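Paraflagellar rod component (PDB 2Q0X) is of unknown function but adopts the alpha/beta hydrolase fold and is probably a component of the paraflagellar rod of Trypanosoma brucei. Local coordinates at residues Y20-D23 with P24-I28; A88-A91 with E92-D95; T246-E249 with G250-H254. One frame throughout, in Å; residues are numbered along the deposited sequence. Where two conformers were deposited one is given.

Interaction 1. Residues Y20-D23 with P24-I28; sequences YYKD and PYCKI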
ATOM      1  N   TYR A  20     -10.334  -7.197  -3.001  1.00 27.38           N
ATOM      2  CA  TYR A  20     -10.546  -8.584  -3.394  1.00 27.64           C
ATOM      3  C   TYR A  20      -9.401  -9.421  -2.857  1.00 28.44           C
ATOM      4  O   TYR A  20      -8.271  -8.940  -2.739  1.00 28.21           O
ATOM      5  CB  TYR A  20     -10.730  -8.727  -4.912  1.00 27.16           C
ATOM      6  CG  TYR A  20      -9.514  -8.371  -5.745  1.00 26.57           C
ATOM      7  CD1 TYR A  20      -9.171  -7.042  -5.969  1.00 25.50           C
ATOM      8  CD2 TYR A  20      -8.723  -9.374  -6.320  1.00 25.82           C
ATOM      9  CE1 TYR A  20      -8.066  -6.709  -6.744  1.00 26.09           C
ATOM     10  CE2 TYR A  20      -7.615  -9.060  -7.070  1.00 26.23           C
ATOM     11  CZ  TYR A  20      -7.288  -7.711  -7.292  1.00 26.46           C
ATOM     12  OH  TYR A  20      -6.194  -7.372  -8.056  1.00 25.51           O
ATOM     13  N   TYR A  21      -9.718 -10.659  -2.496  1.00 29.77           N
ATOM     14  CA  TYR A  21      -8.763 -11.548  -1.834  1.00 30.97           C
ATOM     15  C   TYR A  21      -7.781 -12.120  -2.839  1.00 31.59           C
ATOM     16  O   TYR A  21      -8.170 -12.751  -3.821  1.00 31.57           O
ATOM     17  CB  TYR A  21      -9.465 -12.710  -1.115  1.00 31.47           C
ATOM     18  CG  TYR A  21      -9.908 -12.420   0.298  1.00 32.07           C
ATOM     19  CD1 TYR A  21      -9.075 -12.696   1.383  1.00 32.57           C
ATOM     20  CD2 TYR A  21     -11.170 -11.901   0.559  1.00 32.84           C
ATOM     21  CE1 TYR A  21      -9.482 -12.441   2.697  1.00 32.90           C
ATOM     22  CE2 TYR A  21     -11.594 -11.645   1.876  1.00 32.87           C
ATOM     23  CZ  TYR A  21     -10.753 -11.915   2.940  1.00 32.80           C
ATOM     24  OH  TYR A  21     -11.186 -11.653   4.234  1.00 32.33           O
ATOM     25  N   LYS A  22      -6.505 -11.889  -2.560  1.00 32.38           N
ATOM     26  CA  LYS A  22      -5.390 -12.524  -3.255  1.00 32.97           C
ATOM     27  C   LYS A  22      -5.102 -13.866  -2.594  1.00 33.09           C
ATOM     28  O   LYS A  22      -4.594 -14.787  -3.233  1.00 33.34           O
ATOM     29  CB  LYS A  22      -4.173 -11.589  -3.163  1.00 33.09           C
ATOM     30  CG  LYS A  22      -2.781 -12.193  -3.377  1.00 33.79           C
ATOM     31  CD  LYS A  22      -1.719 -11.130  -3.042  1.00 33.70           C
ATOM     32  CE  LYS A  22      -0.306 -11.679  -2.925  1.00 34.16           C
ATOM     33  NZ  LYS A  22       0.543 -10.825  -2.029  1.00 34.58           N
ATOM     34  N   ASP A  23      -5.468 -13.965  -1.318  1.00 33.19           N
ATOM     35  CA  ASP A  23      -5.063 -15.062  -0.439  1.00 33.29           C
ATOM     36  C   ASP A  23      -5.572 -14.621   0.931  1.00 33.20           C
ATOM     37  O   ASP A  23      -5.763 -13.427   1.146  1.00 33.47           O
ATOM     38  CB  ASP A  23      -3.530 -15.299  -0.516  1.00 33.40           C
ATOM     39  CG  ASP A  23      -2.760 -14.744   0.676  1.00 33.78           C
ATOM     40  OD1 ASP A  23      -3.238 -14.817   1.818  1.00 35.10           O
ATOM     41  OD2 ASP A  23      -1.624 -14.274   0.468  1.00 34.05           O
ATOM     42  N   PRO A  24      -5.819 -15.564   1.861  1.00 33.12           N
ATOM     43  CA  PRO A  24      -6.473 -15.182   3.128  1.00 32.91           C
ATOM     44  C   PRO A  24      -5.633 -14.334   4.112  1.00 32.64           C
ATOM     45  O   PRO A  24      -5.901 -14.359   5.311  1.00 32.68           O
ATOM     46  CB  PRO A  24      -6.837 -16.536   3.747  1.00 33.05           C
ATOM     47  CG  PRO A  24      -5.821 -17.493   3.194  1.00 33.08           C
ATOM     48  CD  PRO A  24      -5.522 -17.009   1.802  1.00 33.11           C
ATOM     49  N   TYR A  25      -4.649 -13.591   3.605  1.00 32.22           N
ATOM     50  CA  TYR A  25      -3.823 -12.691   4.414  1.00 31.89           C
ATOM     51  C   TYR A  25      -3.604 -11.340   3.732  1.00 31.60           C
ATOM     52  O   TYR A  25      -3.444 -10.331   4.416  1.00 31.79           O
ATOM     53  CB  TYR A  25      -2.463 -13.328   4.718  1.00 31.84           C
ATOM     54  CG  TYR A  25      -2.519 -14.473   5.711  1.00 31.81           C
ATOM     55  CD1 TYR A  25      -2.913 -14.258   7.035  1.00 31.85           C
ATOM     56  CD2 TYR A  25      -2.156 -15.765   5.335  1.00 31.70           C
ATOM     57  CE1 TYR A  25      -2.958 -15.302   7.946  1.00 31.64           C
ATOM     58  CE2 TYR A  25      -2.198 -16.809   6.234  1.00 31.64           C
ATOM     59  CZ  TYR A  25      -2.598 -16.575   7.536  1.00 31.71           C
ATOM     60  OH  TYR A  25      -2.636 -17.620   8.423  1.00 31.63           O
ATOM     61  N   CYS A  26      -3.573 -11.337   2.398  1.00 31.20           N
ATOM     62  CA  CYS A  26      -3.411 -10.118   1.609  0.50 30.87           C
ATOM     63  C   CYS A  26      -4.706  -9.826   0.838  1.00 30.65           C
ATOM     64  O   CYS A  26      -5.162 -10.653   0.034  1.00 30.88           O
ATOM     65  CB  CYS A  26      -2.248 -10.232   0.603  0.50 30.79           C
ATOM     66  SG  CYS A  26      -0.868 -11.361   0.999  0.50 30.90           S
ATOM     67  N   LYS A  27      -5.293  -8.661   1.089  1.00 29.74           N
ATOM     68  CA  LYS A  27      -6.402  -8.174   0.288  1.00 28.85           C
ATOM     69  C   LYS A  27      -5.854  -7.014  -0.498  1.00 27.57           C
ATOM     70  O   LYS A  27      -4.968  -6.303  -0.015  1.00 27.35           O
ATOM     71  CB  LYS A  27      -7.541  -7.651   1.145  1.00 29.09           C
ATOM     72  CG  LYS A  27      -8.045  -8.583   2.187  1.00 29.76           C
ATOM     73  CD  LYS A  27      -9.140  -7.864   2.980  1.00 30.32           C
ATOM     74  CE  LYS A  27      -9.821  -8.801   3.944  1.00 30.48           C
ATOM     75  NZ  LYS A  27     -11.029  -8.196   4.568  1.00 30.98           N
ATOM     76  N   ILE A  28      -6.395  -6.833  -1.698  1.00 26.24           N
ATOM     77  CA  ILE A  28      -5.951  -5.813  -2.629  1.00 25.31           C
ATOM     78  C   ILE A  28      -7.044  -4.745  -2.746  1.00 24.72           C
ATOM     79  O   ILE A  28      -8.160  -5.043  -3.183  1.00 24.35           O
ATOM     80  CB  ILE A  28      -5.668  -6.426  -4.018  1.00 25.21           C
ATOM     81  CG1 ILE A  28      -4.650  -7.576  -3.901  1.00 24.95           C
ATOM     82  CG2 ILE A  28      -5.173  -5.367  -4.963  1.00 24.79           C
ATOM     83  CD1 ILE A  28      -4.598  -8.467  -5.123  1.00 25.04           C
TER
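The Tyr20 ring lies over the side chain of Ile28: CB of Ile28 stands 4.0 Å from the ring centroid in a CH-pi contact, and Ile28 CD1 reaches under the phenol end, 3.5 Å from Tyr20 CZ. With chi1 at 65°, Tyr20 CG sits between the backbone N and the carbonyl carbon, which folds the ring back over its partner strand. Its hydroxyl is hydrogen-bonded to Asp93 O on helix 87-104. On the other face of this tight beta hairpin, which joins strands 13-21 and 26-33 at the edge of the hydrolase sheet, Tyr21 and Lys27 run side by side; Lys27 CG lies over a face of the Tyr21 ring and Lys27 CE comes 3.2 Å from Tyr21 OH. The ammonium of Lys27 goes on to Ser53 and Asp55 of the second subunit. Tyr20 and Ile28 form a hydrogen-bonded antiparallel pair, with Ile28 N 3.0 Å from Tyr20 O, and Lys22 N reaches Cys26 O at 3.2 Å. At the turn, Asp23 OD1 and Asp23 O each accept a weak, bent bond from Tyr25 N, the first at 2.6 Å.

Interaction 2. Residues A88-A91 with E92-D95; sequences AHDA and EDVD
Asp93 lies back along the helix over the carbonyls of His89 and Asp90, one turn earlier. Its CB is 3.4 Å from Asp90 O. The next atom out, Asp93 CG, stands 3.3 Å from His89 O, a position set by chi1 at -64°, which places CG beside the backbone N and so on the side of the preceding turn. At the tip, Asp93 OD2 and His89 O are both acceptors and cannot bond to each other; OD2 takes its hydrogen bond from Gln85 NE2 instead. That same amide also serves Asp90 OD1, which helps to explain how two carboxylates can sit with Asp90 OD1 only 4.5 Å from Asp93 OD2. The second oxygen of Asp90 has its own partners, a hydrogen bond from Ser77 and a salt bridge to Arg191, so the buried acid is gripped at both oxygens and its rotation is fixed.

Further round, Val94 CG2 packs 3.3 Å from Asp90 O, and the valine faces Leu125 of helix 119-128. Glu92 runs out extended on the exposed side, where its CB lies 3.4 Å from His89 O. Beneath these side chains the backbone bonds are regular, with Asp93 N 2.9 Å from His89 O and Asp95 N 2.8 Å from Ala91 O. This is the i to i+4 pattern of an alpha-helix, here the early turns of helix 87-104, the crossover helix that connects parallel strands 69-73 and 110-115 in the alpha/beta hydrolase fold.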
ATOM      1  N   ALA A  88       4.800 -12.233 -12.804  1.00 29.81           N
ATOM      2  CA  ALA A  88       3.740 -13.090 -13.341  1.00 29.33           C
ATOM      3  C   ALA A  88       2.559 -13.198 -12.367  1.00 28.77           C
ATOM      4  O   ALA A  88       1.404 -13.247 -12.787  1.00 28.25           O
ATOM      5  CB  ALA A  88       4.290 -14.494 -13.694  1.00 29.19           C
ATOM      6  N   HIS A  89       2.855 -13.236 -11.067  1.00 28.48           N
ATOM      7  CA  HIS A  89       1.811 -13.354 -10.053  1.00 28.30           C
ATOM      8  C   HIS A  89       1.081 -12.040  -9.818  1.00 27.89           C
ATOM      9  O   HIS A  89      -0.130 -12.051  -9.679  1.00 27.79           O
ATOM     10  CB  HIS A  89       2.379 -13.922  -8.759  1.00 28.58           C
ATOM     11  CG  HIS A  89       2.767 -15.368  -8.862  1.00 28.73           C
ATOM     12  ND1 HIS A  89       3.836 -15.793  -9.622  1.00 29.17           N
ATOM     13  CD2 HIS A  89       2.238 -16.481  -8.300  1.00 29.35           C
ATOM     14  CE1 HIS A  89       3.941 -17.109  -9.531  1.00 29.70           C
ATOM     15  NE2 HIS A  89       2.985 -17.551  -8.733  1.00 29.56           N
ATOM     16  N   ASP A  90       1.805 -10.920  -9.786  1.00 27.51           N
ATOM     17  CA  ASP A  90       1.188  -9.591  -9.789  1.00 27.46           C
ATOM     18  C   ASP A  90       0.214  -9.442 -10.969  1.00 26.89           C
ATOM     19  O   ASP A  90      -0.914  -8.991 -10.783  1.00 26.33           O
ATOM     20  CB  ASP A  90       2.255  -8.485  -9.918  1.00 27.87           C
ATOM     21  CG  ASP A  90       2.768  -7.954  -8.570  1.00 29.40           C
ATOM     22  OD1 ASP A  90       2.211  -8.236  -7.489  1.00 29.14           O
ATOM     23  OD2 ASP A  90       3.763  -7.195  -8.619  1.00 32.83           O
ATOM     24  N   ALA A  91       0.693  -9.797 -12.172  1.00 26.33           N
ATOM     25  CA  ALA A  91      -0.100  -9.798 -13.410  1.00 26.18           C
ATOM     26  C   ALA A  91      -1.378 -10.604 -13.270  1.00 25.80           C
ATOM     27  O   ALA A  91      -2.455 -10.133 -13.625  1.00 25.62           O
ATOM     28  CB  ALA A  91       0.726 -10.373 -14.572  1.00 25.83           C
ATOM     29  N   GLU A  92      -1.227 -11.810 -12.743  1.00 25.54           N
ATOM     30  CA  GLU A  92      -2.344 -12.689 -12.463  1.00 26.06           C
ATOM     31  C   GLU A  92      -3.376 -12.058 -11.528  1.00 25.52           C
ATOM     32  O   GLU A  92      -4.567 -12.128 -11.795  1.00 24.93           O
ATOM     33  CB  GLU A  92      -1.841 -14.014 -11.887  1.00 26.68           C
ATOM     34  CG  GLU A  92      -2.951 -15.010 -11.650  1.00 28.70           C
ATOM     35  CD  GLU A  92      -2.445 -16.403 -11.391  1.00 31.35           C
ATOM     36  OE1 GLU A  92      -1.397 -16.549 -10.704  1.00 33.80           O
ATOM     37  OE2 GLU A  92      -3.118 -17.358 -11.851  1.00 32.81           O
ATOM     38  N   ASP A  93      -2.915 -11.454 -10.431  1.00 25.47           N
ATOM     39  CA  ASP A  93      -3.793 -10.692  -9.533  1.00 25.18           C
ATOM     40  C   ASP A  93      -4.526  -9.564 -10.252  1.00 24.58           C
ATOM     41  O   ASP A  93      -5.716  -9.369 -10.043  1.00 24.77           O
ATOM     42  CB  ASP A  93      -2.992 -10.090  -8.369  1.00 25.74           C
ATOM     43  CG  ASP A  93      -2.385 -11.137  -7.480  1.00 25.52           C
ATOM     44  OD1 ASP A  93      -2.877 -12.269  -7.472  1.00 26.21           O
ATOM     45  OD2 ASP A  93      -1.396 -10.825  -6.808  1.00 27.19           O
ATOM     46  N   VAL A  94      -3.819  -8.828 -11.098  1.00 24.12           N
ATOM     47  CA  VAL A  94      -4.451  -7.799 -11.937  1.00 23.68           C
ATOM     48  C   VAL A  94      -5.493  -8.377 -12.909  1.00 23.76           C
ATOM     49  O   VAL A  94      -6.563  -7.775 -13.101  1.00 23.59           O
ATOM     50  CB  VAL A  94      -3.405  -6.921 -12.660  1.00 23.80           C
ATOM     51  CG1 VAL A  94      -4.100  -5.871 -13.544  1.00 23.95           C
ATOM     52  CG2 VAL A  94      -2.481  -6.197 -11.596  1.00 22.21           C
ATOM     53  N   ASP A  95      -5.202  -9.553 -13.484  1.00 23.65           N
ATOM     54  CA  ASP A  95      -6.146 -10.219 -14.389  1.00 23.74           C
ATOM     55  C   ASP A  95      -7.435 -10.646 -13.697  1.00 23.67           C
ATOM     56  O   ASP A  95      -8.519 -10.538 -14.262  1.00 23.01           O
ATOM     57  CB  ASP A  95      -5.500 -11.422 -15.065  1.00 23.84           C
ATOM     58  CG  ASP A  95      -6.116 -11.717 -16.424  1.00 24.22           C
ATOM     59  OD1 ASP A  95      -6.428 -10.743 -17.161  1.00 24.78           O
ATOM     60  OD2 ASP A  95      -6.303 -12.916 -16.731  1.00 23.67           O
TER

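Interaction 3. Residues T246-E249 with G250-H254; sequences TVLE and GVRDH
This is a local contact along the last turns of helix 241-254, where Leu248 and Glu249 meet Arg252 and Asp253 one turn on. Leu248 CD2 sits over the centre of one face of the Arg252 guanidinium, 3.7 Å above its plane, and Leu248 CD1 is 3.6 Å from Arg252 NE. The leucine reaches there because its CG is anti to the backbone N (chi1 -175°), while the arginine is extended from CG to NE and leans back along the helix. On the way, Arg252 CG passes 3.2 Å from Leu248 O, the same oxygen that accepts the bond from Arg252 N.

The helix is the connection of a beta-alpha-beta unit between strand 227-232 and the outermost strand 260-264 of the hydrolase sheet. Its inner side is apolar: Val247 and Val251 follow each other one turn apart, Val247 CG1 4.4 Å from Val251 CG2. Val247 faces helix 200-209, and Val251 is wedged between that helix and Val260 and Val262 of the edge strand.

On the exposed side two acids come close together. Glu249 OE2 and Asp253 OD2 lie 4.3 Å apart, their carboxylate planes turned 44° from each other; this closeness would be mildly unfavourable if both are charged. At the end of the helix His254 ND1 donates to Gly250 O at 3.0 Å, in the carbonyl plane on a lone pair and close to the plane of its own ring. The bond fixes the turn of the imidazole, which stacks on Phe213.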
ATOM      1  N   THR A 246      14.373   5.954 -34.950  1.00 30.14           N
ATOM      2  CA  THR A 246      14.583   4.502 -34.846  1.00 29.67           C
ATOM      3  C   THR A 246      13.606   3.880 -33.856  1.00 29.24           C
ATOM      4  O   THR A 246      13.134   2.751 -34.066  1.00 29.21           O
ATOM      5  CB  THR A 246      16.031   4.157 -34.395  1.00 29.74           C
ATOM      6  OG1 THR A 246      16.969   4.648 -35.360  1.00 29.58           O
ATOM      7  CG2 THR A 246      16.225   2.662 -34.245  1.00 29.52           C
ATOM      8  N   VAL A 247      13.320   4.602 -32.770  1.00 28.65           N
ATOM      9  CA  VAL A 247      12.339   4.151 -31.790  1.00 28.21           C
ATOM     10  C   VAL A 247      10.927   4.132 -32.400  1.00 28.03           C
ATOM     11  O   VAL A 247      10.191   3.151 -32.247  1.00 28.03           O
ATOM     12  CB  VAL A 247      12.386   5.000 -30.492  1.00 28.38           C
ATOM     13  CG1 VAL A 247      11.191   4.707 -29.614  1.00 27.10           C
ATOM     14  CG2 VAL A 247      13.732   4.764 -29.729  1.00 28.07           C
ATOM     15  N   LEU A 248      10.562   5.200 -33.105  1.00 27.69           N
ATOM     16  CA  LEU A 248       9.265   5.263 -33.784  1.00 27.66           C
ATOM     17  C   LEU A 248       9.122   4.122 -34.817  1.00 27.47           C
ATOM     18  O   LEU A 248       8.105   3.431 -34.872  1.00 27.08           O
ATOM     19  CB  LEU A 248       9.086   6.624 -34.464  1.00 27.44           C
ATOM     20  CG  LEU A 248       7.726   6.886 -35.123  1.00 27.35           C
ATOM     21  CD1 LEU A 248       6.588   6.739 -34.118  1.00 25.90           C
ATOM     22  CD2 LEU A 248       7.709   8.281 -35.788  1.00 27.90           C
ATOM     23  N   GLU A 249      10.165   3.932 -35.617  1.00 27.31           N
ATOM     24  CA  GLU A 249      10.218   2.849 -36.585  1.00 27.15           C
ATOM     25  C   GLU A 249      10.100   1.453 -35.958  1.00 27.09           C
ATOM     26  O   GLU A 249       9.359   0.596 -36.464  1.00 27.01           O
ATOM     27  CB  GLU A 249      11.514   2.952 -37.394  1.00 27.32           C
ATOM     28  CG  GLU A 249      11.624   1.923 -38.486  1.00 27.53           C
ATOM     29  CD  GLU A 249      12.914   2.021 -39.249  1.00 27.94           C
ATOM     30  OE1 GLU A 249      13.372   3.154 -39.522  1.00 28.66           O
ATOM     31  OE2 GLU A 249      13.450   0.951 -39.605  1.00 27.85           O
ATOM     32  N   GLY A 250      10.830   1.219 -34.870  1.00 26.95           N
ATOM     33  CA  GLY A 250      10.806  -0.072 -34.186  1.00 26.98           C
ATOM     34  C   GLY A 250       9.459  -0.411 -33.594  1.00 27.45           C
ATOM     35  O   GLY A 250       8.986  -1.551 -33.692  1.00 28.28           O
ATOM     36  N   VAL A 251       8.824   0.573 -32.972  1.00 27.50           N
ATOM     37  CA  VAL A 251       7.526   0.369 -32.381  1.00 27.56           C
ATOM     38  C   VAL A 251       6.464   0.134 -33.459  1.00 27.70           C
ATOM     39  O   VAL A 251       5.680  -0.797 -33.339  1.00 28.18           O
ATOM     40  CB  VAL A 251       7.138   1.538 -31.389  1.00 27.86           C
ATOM     41  CG1 VAL A 251       5.715   1.363 -30.908  1.00 27.64           C
ATOM     42  CG2 VAL A 251       8.123   1.594 -30.177  1.00 27.24           C
ATOM     43  N   ARG A 252       6.456   0.934 -34.521  1.00 27.70           N
ATOM     44  CA  ARG A 252       5.483   0.769 -35.613  1.00 27.76           C
ATOM     45  C   ARG A 252       5.571  -0.549 -36.364  1.00 27.63           C
ATOM     46  O   ARG A 252       4.545  -1.105 -36.811  1.00 27.13           O
ATOM     47  CB  ARG A 252       5.642   1.874 -36.639  1.00 27.87           C
ATOM     48  CG  ARG A 252       5.169   3.218 -36.161  1.00 29.22           C
ATOM     49  CD  ARG A 252       5.340   4.220 -37.285  1.00 30.75           C
ATOM     50  NE  ARG A 252       4.788   5.539 -36.974  1.00 31.06           N
ATOM     51  CZ  ARG A 252       4.954   6.621 -37.736  1.00 31.76           C
ATOM     52  NH1 ARG A 252       5.669   6.559 -38.859  1.00 31.83           N
ATOM     53  NH2 ARG A 252       4.410   7.777 -37.368  1.00 32.48           N
ATOM     54  N   ASP A 253       6.803  -1.027 -36.544  1.00 27.28           N
ATOM     55  CA  ASP A 253       7.049  -2.230 -37.324  1.00 26.93           C
ATOM     56  C   ASP A 253       6.889  -3.522 -36.529  1.00 26.97           C
ATOM     57  O   ASP A 253       6.776  -4.606 -37.122  1.00 26.64           O
ATOM     58  CB  ASP A 253       8.455  -2.178 -37.924  1.00 26.80           C
ATOM     59  CG  ASP A 253       8.584  -1.157 -39.036  1.00 25.90           C
ATOM     60  OD1 ASP A 253       7.610  -0.434 -39.316  1.00 26.22           O
ATOM     61  OD2 ASP A 253       9.677  -1.067 -39.621  1.00 23.99           O
ATOM     62  N   HIS A 254       6.915  -3.414 -35.200  1.00 27.13           N
ATOM     63  CA  HIS A 254       6.936  -4.587 -34.336  1.00 27.32           C
ATOM     64  C   HIS A 254       5.832  -4.669 -33.318  1.00 27.31           C
ATOM     65  O   HIS A 254       5.702  -5.679 -32.662  1.00 27.19           O
ATOM     66  CB  HIS A 254       8.313  -4.734 -33.683  1.00 27.70           C
ATOM     67  CG  HIS A 254       9.411  -4.901 -34.685  1.00 27.88           C
ATOM     68  ND1 HIS A 254      10.304  -3.895 -34.988  1.00 29.42           N
ATOM     69  CD2 HIS A 254       9.720  -5.934 -35.499  1.00 28.50           C
ATOM     70  CE1 HIS A 254      11.128  -4.309 -35.933  1.00 28.69           C
ATOM     71  NE2 HIS A 254      10.789  -5.542 -36.266  1.00 29.09           N
TER

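Interactions 1 and 2 touch each other: the hairpin at 20-28 lays Tyr20, Lys22 and Ile28 against Asp93, so an edge of the sheet is joined to helix 87-104. Interaction 3 is remote from both, its centre about 40 Å from that of interaction 1 and about 28 Å from that of interaction 2, near the other edge strand. Interaction 2 is the most buried and packs acidic groups that other residues satisfy. Interaction 3 is half surface, with valines inward and charges outward. Interaction 1, a strand pairing rather than a helix, has one aromatic-aliphatic face turned inward and one met by the second subunit.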